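Local coordinates for Dbv8 protein (Nonomuraea, PDB 4MFZ) that probably transfers long acyl chains from acyl-CoA donors such as decanoyl-CoA to amino groups of glycopeptide antibiotics, as a GNAT-type N-acyltransferase, at residues L40-E45 with H99-R104; D260-E265 with V320-A325. All coordinates share one frame; numbering follows the deposited sequence.

Contact 1 (L40-E45 with H99-R104)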
ATOM      1  N   LEU A  40      20.392  -4.959  -2.925  1.00 16.69           N
ATOM      2  CA  LEU A  40      21.571  -4.195  -2.468  1.00 17.44           C
ATOM      3  C   LEU A  40      22.558  -3.872  -3.615  1.00 17.61           C
ATOM      4  O   LEU A  40      23.119  -2.784  -3.660  1.00 16.42           O
ATOM      5  CB  LEU A  40      22.287  -4.899  -1.316  1.00 17.42           C
ATOM      6  CG  LEU A  40      21.445  -5.186  -0.050  1.00 18.08           C
ATOM      7  CD1 LEU A  40      22.186  -6.052   0.969  1.00 19.48           C
ATOM      8  CD2 LEU A  40      20.972  -3.916   0.622  1.00 17.95           C
ATOM      9  N   SER A  41      22.736  -4.813  -4.536  1.00 17.16           N
ATOM     10  CA  SER A  41      23.592  -4.589  -5.702  1.00 19.19           C
ATOM     11  C   SER A  41      23.078  -3.416  -6.559  1.00 18.63           C
ATOM     12  O   SER A  41      23.854  -2.554  -6.971  1.00 17.93           O
ATOM     13  CB  SER A  41      23.691  -5.888  -6.525  1.00 20.04           C
ATOM     14  OG  SER A  41      24.478  -5.693  -7.685  1.00 24.48           O
ATOM     15  N   ARG A  42      21.767  -3.381  -6.788  1.00 18.39           N
ATOM     16  CA  ARG A  42      21.110  -2.274  -7.476  1.00 18.73           C
ATOM     17  C   ARG A  42      21.355  -0.916  -6.769  1.00 17.53           C
ATOM     18  O   ARG A  42      21.775   0.089  -7.393  1.00 16.34           O
ATOM     19  CB  ARG A  42      19.607  -2.592  -7.544  1.00 23.26           C
ATOM     20  CG  ARG A  42      18.893  -2.274  -8.847  1.00 27.70           C
ATOM     21  CD  ARG A  42      17.957  -3.409  -9.337  1.00 32.34           C
ATOM     22  NE  ARG A  42      16.895  -3.804  -8.400  1.00 37.12           N
ATOM     23  CZ  ARG A  42      16.716  -5.039  -7.905  1.00 40.07           C
ATOM     24  NH1 ARG A  42      17.525  -6.042  -8.248  1.00 43.95           N
ATOM     25  NH2 ARG A  42      15.709  -5.287  -7.067  1.00 39.41           N
ATOM     26  N   LEU A  43      21.114  -0.889  -5.462  1.00 15.51           N
ATOM     27  CA  LEU A  43      21.337   0.294  -4.662  1.00 14.44           C
ATOM     28  C   LEU A  43      22.784   0.762  -4.730  1.00 14.49           C
ATOM     29  O   LEU A  43      23.029   1.940  -4.935  1.00 13.31           O
ATOM     30  CB  LEU A  43      20.976   0.009  -3.214  1.00 14.64           C
ATOM     31  CG  LEU A  43      19.522  -0.393  -2.880  1.00 15.04           C
ATOM     32  CD1 LEU A  43      19.257  -0.072  -1.422  1.00 14.92           C
ATOM     33  CD2 LEU A  43      18.514   0.344  -3.721  1.00 13.97           C
ATOM     34  N   GLU A  44      23.735  -0.162  -4.565  1.00 15.72           N
ATOM     35  CA  GLU A  44      25.147   0.218  -4.600  1.00 17.90           C
ATOM     36  C   GLU A  44      25.515   0.893  -5.937  1.00 17.48           C
ATOM     37  O   GLU A  44      26.240   1.885  -5.971  1.00 17.70           O
ATOM     38  CB  GLU A  44      26.067  -0.983  -4.294  1.00 19.61           C
ATOM     39  CG  GLU A  44      27.570  -0.690  -4.451  1.00 22.66           C
ATOM     40  CD  GLU A  44      28.485  -1.853  -4.024  1.00 28.11           C
ATOM     41  OE1 GLU A  44      29.243  -2.358  -4.869  1.00 33.80           O
ATOM     42  OE2 GLU A  44      28.487  -2.273  -2.851  1.00 27.80           O
ATOM     43  N   GLU A  45      25.005   0.352  -7.030  1.00 18.00           N
ATOM     44  CA  GLU A  45      25.262   0.914  -8.367  1.00 18.61           C
ATOM     45  C   GLU A  45      24.646   2.307  -8.568  1.00 17.81           C
ATOM     46  O   GLU A  45      25.256   3.172  -9.209  1.00 17.96           O
ATOM     47  CB  GLU A  45      24.760  -0.050  -9.446  1.00 18.99           C
ATOM     48  CG  GLU A  45      24.691   0.562 -10.846  1.00 21.22           C
ATOM     49  CD  GLU A  45      26.060   1.038 -11.400  1.00 22.77           C
ATOM     50  OE1 GLU A  45      27.128   0.780 -10.788  1.00 25.03           O
ATOM     51  OE2 GLU A  45      26.066   1.652 -12.485  1.00 24.12           O
ATOM     52  N   HIS A  99      15.884   5.718  -1.731  1.00 14.09           N
ATOM     53  CA  HIS A  99      15.245   6.950  -2.192  1.00 14.68           C
ATOM     54  C   HIS A  99      15.621   7.266  -3.639  1.00 14.83           C
ATOM     55  O   HIS A  99      14.777   7.658  -4.451  1.00 13.75           O
ATOM     56  CB  HIS A  99      15.637   8.101  -1.273  1.00 14.57           C
ATOM     57  CG  HIS A  99      15.401   9.457  -1.868  1.00 14.70           C
ATOM     58  ND1 HIS A  99      14.156   9.953  -2.089  1.00 15.15           N
ATOM     59  CD2 HIS A  99      16.299  10.421  -2.323  1.00 14.96           C
ATOM     60  CE1 HIS A  99      14.269  11.175  -2.644  1.00 14.35           C
ATOM     61  NE2 HIS A  99      15.574  11.445  -2.808  1.00 14.45           N
ATOM     62  N   HIS A 100      16.893   7.067  -3.960  1.00 14.73           N
ATOM     63  CA  HIS A 100      17.395   7.331  -5.289  1.00 15.36           C
ATOM     64  C   HIS A 100      16.684   6.475  -6.296  1.00 15.55           C
ATOM     65  O   HIS A 100      16.317   6.976  -7.344  1.00 15.21           O
ATOM     66  CB  HIS A 100      18.922   7.131  -5.364  1.00 15.87           C
ATOM     67  CG  HIS A 100      19.539   7.653  -6.643  1.00 16.97           C
ATOM     68  ND1 HIS A 100      20.873   7.603  -6.884  1.00 17.14           N
ATOM     69  CD2 HIS A 100      18.958   8.285  -7.753  1.00 16.28           C
ATOM     70  CE1 HIS A 100      21.124   8.154  -8.097  1.00 17.62           C
ATOM     71  NE2 HIS A 100      19.948   8.573  -8.619  1.00 17.77           N
ATOM     72  N   GLU A 101      16.488   5.187  -5.970  1.00 16.70           N
ATOM     73  CA  GLU A 101      15.805   4.214  -6.824  1.00 18.55           C
ATOM     74  C   GLU A 101      14.388   4.714  -7.161  1.00 19.35           C
ATOM     75  O   GLU A 101      13.953   4.572  -8.301  1.00 19.87           O
ATOM     76  CB  GLU A 101      15.756   2.821  -6.149  1.00 21.24           C
ATOM     77  CG  GLU A 101      15.011   1.713  -6.904  1.00 23.61           C
ATOM     78  CD  GLU A 101      15.019   0.327  -6.192  1.00 26.11           C
ATOM     79  OE1 GLU A 101      14.848   0.207  -4.932  1.00 23.96           O
ATOM     80  OE2 GLU A 101      15.171  -0.685  -6.913  1.00 26.88           O
ATOM     81  N   LEU A 102      13.710   5.346  -6.196  1.00 17.42           N
ATOM     82  CA  LEU A 102      12.340   5.850  -6.387  1.00 18.28           C
ATOM     83  C   LEU A 102      12.251   7.120  -7.220  1.00 18.42           C
ATOM     84  O   LEU A 102      11.301   7.259  -7.980  1.00 19.34           O
ATOM     85  CB  LEU A 102      11.612   6.086  -5.029  1.00 17.40           C
ATOM     86  CG  LEU A 102      11.609   4.891  -4.081  1.00 17.16           C
ATOM     87  CD1 LEU A 102      10.744   5.197  -2.863  1.00 17.38           C
ATOM     88  CD2 LEU A 102      11.118   3.637  -4.779  1.00 18.38           C
ATOM     89  N   VAL A 103      13.206   8.043  -7.099  1.00 18.67           N
ATOM     90  CA  VAL A 103      13.150   9.239  -7.944  1.00 20.99           C
ATOM     91  C   VAL A 103      13.595   8.975  -9.381  1.00 22.65           C
ATOM     92  O   VAL A 103      13.159   9.654 -10.292  1.00 24.27           O
ATOM     93  CB  VAL A 103      13.892  10.470  -7.349  1.00 21.92           C
ATOM     94  CG1 VAL A 103      13.501  10.670  -5.892  1.00 21.17           C
ATOM     95  CG2 VAL A 103      15.394  10.360  -7.507  1.00 22.53           C
ATOM     96  N   ARG A 104      14.466   7.989  -9.563  1.00 23.47           N
ATOM     97  CA  ARG A 104      14.996   7.582 -10.870  1.00 24.90           C
ATOM     98  C   ARG A 104      13.937   7.086 -11.888  1.00 25.01           C
ATOM     99  O   ARG A 104      14.096   7.313 -13.086  1.00 24.50           O
ATOM    100  CB  ARG A 104      16.055   6.495 -10.637  1.00 28.00           C
ATOM    101  CG  ARG A 104      16.726   5.940 -11.876  1.00 31.80           C
ATOM    102  CD  ARG A 104      17.923   6.805 -12.229  1.00 38.50           C
ATOM    103  NE  ARG A 104      18.790   6.115 -13.171  1.00 41.46           N
ATOM    104  CZ  ARG A 104      18.539   6.028 -14.468  1.00 44.42           C
ATOM    105  NH1 ARG A 104      17.446   6.598 -14.976  1.00 44.78           N
ATOM    106  NH2 ARG A 104      19.383   5.368 -15.257  1.00 46.08           N
TER
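The carboxylate of Glu101 spans two neighbouring residues of helix 37-46, with one oxygen against a methyl of Leu43 and the other at the NE edge of the Arg42 guanidinium. Leu43 and Glu101 are also where the two backbones come nearest, their CA atoms 7.1 Å apart. Glu101 crosses this gap with an almost straight chain: CG lies anti to the backbone N (chi1 177°) and the next torsion is also extended, which carries the carboxylate well clear of helix 89-104. There OE1 of Glu101 sits 3.9 Å from CD2 of Leu43, a van der Waals contact between an oxygen and a methyl. The same OE1 accepts a hydrogen bond from NE1 of Trp39, one turn before Leu43 on helix 37-46, and this is the stronger polar tie of the side chain. OE2 takes the other direction and lies 3.9 Å from NE of Arg42, a long salt bridge. It meets the guanidinium near its plane, but the carboxylate is turned by 45° against that plane, so the two groups do not form the flat, paired arrangement of a bidentate bridge. Arg42 reaches this place through a chain bent at chi2 and chi3. A bound sodium ion lies about 6 Å from its side chain. Beside the carboxylate, Leu43 also packs on Leu94 and Arg97, and His100 ND1 is hydrogen-bonded to Gly47 O just past the end of helix 37-46. The contact thus joins two helices of the N-terminal half of the chain. Its chemistry implies a division of labour: the buried Glu101 carboxylate is probably oriented mainly by the indole N-H of Trp39, while the solvent-exposed Arg42 probably contributes a weaker, longer-range compensation of its negative charge.

Contact 2 (D260-E265 with V320-A325); sequences DPQLAE and VTHLLA
One amide and one imidazole make the whole of the close contact: the amide of Gln262 stands almost upright at the edge of the His322 ring, the two planes 78° apart. The setting is the GNAT-like C-terminal domain. Gln262 belongs to the loop that follows strand 251-256, His322 to helix 314-324, and the CA atoms of the pair are still 9.9 Å apart, so only the side chains bridge the gap between the two backbones. Gln262 CD lies 4.0 Å from both CE1 and NE2 of His322; the amide carbon is thus equally far from the two outer ring atoms, but it lies to one side of the ring plane, and only one end of the amide comes near that plane. Which end of the amide carries N and which O is doubtful. With CG anti to the backbone N (chi1 -161°), the His322 ring is directed to the Gln262 amide. The ring is buried, and the rings of Trp329 and, at a steep angle, Tyr266 also meet it. Near its outer end comes Glu265, whose carboxylate forms a salt bridge with Arg327; its charge could raise the proton affinity of the imidazole, although the charge of Arg327, which also touches His322, would probably counter much of this. The His322 side chain is about 13 Å from the bound decanoyl-CoA. On the loop side, Gln262 is placed by an Asx turn. Asp260 OD2 accepts from the backbone N of Tyr330, tying the turn to the start of strand 330-337, while Asp260 OD1 receives the backbone N of Gln262 at 3.0 Å, the donor lying 54° out of the carboxylate plane.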
ATOM      1  N   ASP A 260     -15.873 -13.351  -4.048  1.00 21.96           N
ATOM      2  CA  ASP A 260     -16.222 -14.760  -3.851  1.00 21.81           C
ATOM      3  C   ASP A 260     -17.741 -14.929  -3.859  1.00 22.54           C
ATOM      4  O   ASP A 260     -18.420 -14.358  -2.980  1.00 22.11           O
ATOM      5  CB  ASP A 260     -15.674 -15.223  -2.501  1.00 21.77           C
ATOM      6  CG  ASP A 260     -15.833 -16.727  -2.264  1.00 23.66           C
ATOM      7  OD1 ASP A 260     -16.622 -17.400  -2.988  1.00 24.43           O
ATOM      8  OD2 ASP A 260     -15.138 -17.242  -1.346  1.00 23.92           O
ATOM      9  N   PRO A 261     -18.281 -15.720  -4.820  1.00 21.75           N
ATOM     10  CA  PRO A 261     -19.751 -15.913  -4.834  1.00 22.61           C
ATOM     11  C   PRO A 261     -20.342 -16.370  -3.487  1.00 23.55           C
ATOM     12  O   PRO A 261     -21.484 -15.997  -3.168  1.00 24.42           O
ATOM     13  CB  PRO A 261     -19.971 -16.993  -5.907  1.00 21.85           C
ATOM     14  CG  PRO A 261     -18.785 -16.826  -6.840  1.00 23.13           C
ATOM     15  CD  PRO A 261     -17.623 -16.334  -5.995  1.00 21.16           C
ATOM     16  N   GLN A 262     -19.587 -17.153  -2.714  1.00 23.41           N
ATOM     17  CA  GLN A 262     -20.054 -17.696  -1.403  1.00 25.03           C
ATOM     18  C   GLN A 262     -20.541 -16.659  -0.366  1.00 25.07           C
ATOM     19  O   GLN A 262     -21.250 -17.001   0.587  1.00 25.68           O
ATOM     20  CB  GLN A 262     -18.941 -18.526  -0.750  1.00 25.23           C
ATOM     21  CG  GLN A 262     -18.450 -19.682  -1.599  1.00 27.40           C
ATOM     22  CD  GLN A 262     -17.402 -20.508  -0.880  1.00 27.80           C
ATOM     23  OE1 GLN A 262     -16.231 -20.111  -0.767  1.00 26.72           O
ATOM     24  NE2 GLN A 262     -17.819 -21.655  -0.376  1.00 28.29           N
ATOM     25  N   LEU A 263     -20.131 -15.406  -0.529  1.00 24.27           N
ATOM     26  CA  LEU A 263     -20.525 -14.350   0.385  1.00 24.34           C
ATOM     27  C   LEU A 263     -22.037 -14.177   0.353  1.00 25.48           C
ATOM     28  O   LEU A 263     -22.634 -13.793   1.365  1.00 25.36           O
ATOM     29  CB  LEU A 263     -19.818 -13.028   0.061  1.00 23.53           C
ATOM     30  CG  LEU A 263     -18.328 -12.892   0.397  1.00 24.85           C
ATOM     31  CD1 LEU A 263     -17.741 -11.560  -0.099  1.00 22.84           C
ATOM     32  CD2 LEU A 263     -18.070 -13.052   1.895  1.00 24.40           C
ATOM     33  N   ALA A 264     -22.653 -14.494  -0.794  1.00 25.97           N
ATOM     34  CA  ALA A 264     -24.118 -14.391  -0.957  1.00 27.86           C
ATOM     35  C   ALA A 264     -24.867 -15.383  -0.069  1.00 29.83           C
ATOM     36  O   ALA A 264     -26.069 -15.229   0.160  1.00 31.43           O
ATOM     37  CB  ALA A 264     -24.533 -14.561  -2.426  1.00 28.41           C
ATOM     38  N   GLU A 265     -24.152 -16.386   0.442  1.00 31.63           N
ATOM     39  CA  GLU A 265     -24.735 -17.385   1.334  1.00 32.43           C
ATOM     40  C   GLU A 265     -24.967 -16.809   2.742  1.00 31.90           C
ATOM     41  O   GLU A 265     -25.826 -17.290   3.506  1.00 31.30           O
ATOM     42  CB  GLU A 265     -23.813 -18.605   1.416  1.00 36.47           C
ATOM     43  CG  GLU A 265     -24.544 -19.940   1.364  1.00 42.70           C
ATOM     44  CD  GLU A 265     -23.777 -21.094   2.001  1.00 43.28           C
ATOM     45  OE1 GLU A 265     -22.639 -21.390   1.577  1.00 41.96           O
ATOM     46  OE2 GLU A 265     -24.337 -21.725   2.922  1.00 46.65           O
ATOM     47  N   VAL A 320     -15.777 -17.067  10.417  1.00 23.18           N
ATOM     48  CA  VAL A 320     -15.475 -18.080  11.435  1.00 24.21           C
ATOM     49  C   VAL A 320     -16.324 -19.348  11.300  1.00 27.11           C
ATOM     50  O   VAL A 320     -15.775 -20.488  11.290  1.00 26.99           O
ATOM     51  CB  VAL A 320     -15.571 -17.473  12.856  1.00 25.27           C
ATOM     52  CG1 VAL A 320     -15.712 -18.550  13.933  1.00 23.86           C
ATOM     53  CG2 VAL A 320     -14.361 -16.569  13.109  1.00 24.62           C
ATOM     54  N   THR A 321     -17.649 -19.179  11.180  1.00 27.58           N
ATOM     55  CA  THR A 321     -18.527 -20.342  11.086  1.00 26.55           C
ATOM     56  C   THR A 321     -18.169 -21.196   9.869  1.00 26.97           C
ATOM     57  O   THR A 321     -18.074 -22.422   9.983  1.00 26.42           O
ATOM     58  CB  THR A 321     -20.050 -20.019  11.123  1.00 28.70           C
ATOM     59  OG1 THR A 321     -20.510 -19.645   9.821  1.00 33.49           O
ATOM     60  CG2 THR A 321     -20.391 -18.947  12.141  1.00 27.44           C
ATOM     61  N   HIS A 322     -17.938 -20.548   8.726  1.00 26.53           N
ATOM     62  CA  HIS A 322     -17.575 -21.233   7.477  1.00 25.42           C
ATOM     63  C   HIS A 322     -16.307 -22.056   7.631  1.00 25.91           C
ATOM     64  O   HIS A 322     -16.253 -23.233   7.243  1.00 25.04           O
ATOM     65  CB  HIS A 322     -17.389 -20.182   6.403  1.00 25.04           C
ATOM     66  CG  HIS A 322     -17.448 -20.698   4.990  1.00 25.81           C
ATOM     67  ND1 HIS A 322     -16.344 -20.785   4.197  1.00 25.88           N
ATOM     68  CD2 HIS A 322     -18.521 -21.104   4.212  1.00 24.45           C
ATOM     69  CE1 HIS A 322     -16.706 -21.229   2.987  1.00 24.84           C
ATOM     70  NE2 HIS A 322     -18.037 -21.425   2.997  1.00 26.61           N
ATOM     71  N   LEU A 323     -15.271 -21.433   8.186  1.00 25.20           N
ATOM     72  CA  LEU A 323     -13.992 -22.099   8.438  1.00 26.52           C
ATOM     73  C   LEU A 323     -14.081 -23.232   9.479  1.00 27.18           C
ATOM     74  O   LEU A 323     -13.511 -24.302   9.275  1.00 28.34           O
ATOM     75  CB  LEU A 323     -12.936 -21.065   8.867  1.00 24.79           C
ATOM     76  CG  LEU A 323     -12.332 -20.186   7.750  1.00 26.17           C
ATOM     77  CD1 LEU A 323     -11.283 -19.204   8.271  1.00 24.64           C
ATOM     78  CD2 LEU A 323     -11.712 -21.054   6.669  1.00 24.44           C
ATOM     79  N   LEU A 324     -14.786 -22.989  10.588  1.00 28.46           N
ATOM     80  CA  LEU A 324     -14.985 -24.011  11.628  1.00 28.99           C
ATOM     81  C   LEU A 324     -15.778 -25.218  11.103  1.00 30.39           C
ATOM     82  O   LEU A 324     -15.555 -26.357  11.557  1.00 31.44           O
ATOM     83  CB  LEU A 324     -15.597 -23.433  12.917  1.00 30.32           C
ATOM     84  CG  LEU A 324     -14.679 -22.627  13.853  1.00 30.26           C
ATOM     85  CD1 LEU A 324     -15.430 -22.158  15.103  1.00 30.32           C
ATOM     86  CD2 LEU A 324     -13.443 -23.438  14.246  1.00 31.01           C
ATOM     87  N   ALA A 325     -16.655 -24.982  10.124  1.00 26.58           N
ATOM     88  CA  ALA A 325     -17.406 -26.062   9.496  1.00 27.38           C
ATOM     89  C   ALA A 325     -16.569 -26.849   8.478  1.00 28.49           C
ATOM     90  O   ALA A 325     -17.093 -27.722   7.811  1.00 26.23           O
ATOM     91  CB  ALA A 325     -18.685 -25.541   8.849  1.00 25.77           C
TER

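Contact 1 and contact 2 flank the middle of the molecule, their centres about 44 Å apart, and share no helix or strand. Contact 1 joins two helices of the N-terminal half, while contact 2 ties a loop to a helix in the GNAT-like C-terminal domain that holds decanoyl-CoA. Contact 1 is largely buried, through Leu43 and Glu101, with Arg42 exposed; contact 2 is partly buried. Both lie far from the centre of the chain, about 20 and 27 Å from centre to centre. The chemistry differs: 40-45 with 99-104 combines a long salt bridge with contact to a leucine methyl, whereas 260-265 with 320-325 sets an amide against an imidazole edge among aromatic rings.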